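Local structure of amine Dehydrogenase (Pseudomonas putida, 1JMX) at residues Ser93-Ala98 with Met339-Pro344. The protein is probably the beta-propeller subunit of a quinohemoprotein amine dehydrogenase, an enzyme complex that oxidises primary amines and passes the electrons on through heme c. Residues are numbered along the deposited sequence; the frame is centred on the assembly and turned at random.
Sequences SMYSFA and MSTTTP
With CG anti to its own carbonyl carbon (chi1 -63°), the phenol of Tyr95 reaches out to Thr341, whose OG1 lies between the backbone N and the carbonyl carbon (chi1 64°), a position that turns it toward the phenol oxygen. Tyr95 OH donates a hydrogen bond of 2.7 Å to Thr341 OG1. Thr341 OG1 sits at the edge of the ring, in its plane, 3.7 Å from Tyr95 CZ, and the two side chains cross at about a right angle. Thr341 CG2 also comes within 3.6 Å of Tyr95 OH, so the methyl branch flanks the polar link. The backbones stay well apart, 10.1 Å between Tyr95 CA and Thr341 CA; the tyrosine spans the gap by its length. Tyr95 ends an inverse gamma turn centred on Met94, while Thr341 belongs to a type II' turn closed by Thr342 N to Met339 O at 3.1 Å. The buried phenol oxygen has a second hydrogen-bond partner in Tyr64 OH, and the ring stacks on Phe200 and meets Tyr64 edge to face, which should limit its rotation. Another protein chain of the assembly packs its backbone on Thr341. Near the middle of the propeller, the contact thus joins a break in strand 89-99 to the loop between strands 327-333 and 345-348, the latter pairing with strand 12-18 to close the ring of blades.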
# COMPACT_ATOMS: atom_id res chain seq x y z
N SER B 93 -11.99 -16.30 11.40
CA SER B 93 -11.06 -16.68 12.46
C SER B 93 -9.63 -16.28 12.08
O SER B 93 -9.08 -16.76 11.09
CB SER B 93 -11.17 -18.18 12.71
OG SER B 93 -10.22 -18.61 13.67
N MET B 94 -9.03 -15.38 12.85
CA MET B 94 -7.66 -14.93 12.60
C MET B 94 -6.67 -15.94 13.15
O MET B 94 -6.01 -15.69 14.16
CB MET B 94 -7.42 -13.55 13.24
CG MET B 94 -6.20 -12.81 12.72
SD MET B 94 -6.30 -12.46 10.94
CE MET B 94 -8.00 -11.95 10.80
N TYR B 95 -6.58 -17.10 12.48
CA TYR B 95 -5.70 -18.19 12.89
C TYR B 95 -6.02 -18.69 14.30
O TYR B 95 -5.18 -19.31 14.95
CB TYR B 95 -4.23 -17.75 12.82
CG TYR B 95 -3.75 -17.38 11.44
CD1 TYR B 95 -3.82 -16.06 10.99
CD2 TYR B 95 -3.24 -18.34 10.58
CE1 TYR B 95 -3.41 -15.72 9.71
CE2 TYR B 95 -2.82 -18.01 9.30
CZ TYR B 95 -2.91 -16.70 8.87
OH TYR B 95 -2.52 -16.38 7.58
N SER B 96 -7.26 -18.46 14.75
CA SER B 96 -7.68 -18.83 16.10
C SER B 96 -8.54 -20.08 16.22
O SER B 96 -9.76 -20.00 16.21
CB SER B 96 -8.40 -17.64 16.77
N PHE B 97 -7.87 -21.22 16.39
CA PHE B 97 -8.53 -22.52 16.56
C PHE B 97 -7.61 -23.45 17.36
O PHE B 97 -6.39 -23.28 17.36
CB PHE B 97 -8.90 -23.14 15.19
N ALA B 98 -8.19 -24.41 18.07
CA ALA B 98 -7.39 -25.35 18.87
C ALA B 98 -8.14 -26.66 19.06
O ALA B 98 -9.37 -26.69 18.99
CB ALA B 98 -7.03 -24.74 20.23
N MET B 339 2.94 -22.17 -0.61
CA MET B 339 2.55 -22.64 0.72
C MET B 339 1.95 -21.47 1.49
O MET B 339 1.21 -21.66 2.45
CB MET B 339 3.76 -23.17 1.49
CG MET B 339 4.17 -24.58 1.13
SD MET B 339 5.45 -25.22 2.23
CE MET B 339 6.94 -24.89 1.28
N SER B 340 2.31 -20.26 1.08
CA SER B 340 1.84 -19.04 1.72
C SER B 340 2.08 -19.06 3.24
O SER B 340 3.19 -19.38 3.68
CB SER B 340 0.38 -18.80 1.38
OG SER B 340 0.02 -17.48 1.74
N THR B 341 1.06 -18.78 4.05
CA THR B 341 1.22 -18.75 5.51
C THR B 341 1.05 -20.08 6.25
O THR B 341 0.88 -20.09 7.46
CB THR B 341 0.29 -17.71 6.18
OG1 THR B 341 -1.08 -18.09 5.98
CG2 THR B 341 0.54 -16.32 5.61
N THR B 342 1.11 -21.19 5.51
CA THR B 342 0.97 -22.53 6.10
C THR B 342 2.05 -22.84 7.13
O THR B 342 3.17 -22.31 7.05
CB THR B 342 1.03 -23.61 4.99
OG1 THR B 342 0.57 -24.86 5.52
CG2 THR B 342 2.46 -23.80 4.51
N THR B 343 1.73 -23.68 8.11
CA THR B 343 2.70 -24.08 9.13
C THR B 343 2.97 -25.59 9.11
O THR B 343 2.06 -26.40 9.32
CB THR B 343 2.34 -23.53 10.57
OG1 THR B 343 3.00 -24.31 11.57
CG2 THR B 343 0.89 -23.55 10.83
N PRO B 344 4.20 -25.98 8.75
CA PRO B 344 4.65 -27.38 8.68
C PRO B 344 4.52 -28.04 10.05
O PRO B 344 5.10 -27.57 11.03
CB PRO B 344 6.11 -27.24 8.27
CG PRO B 344 6.09 -26.01 7.42
CD PRO B 344 5.26 -25.09 8.25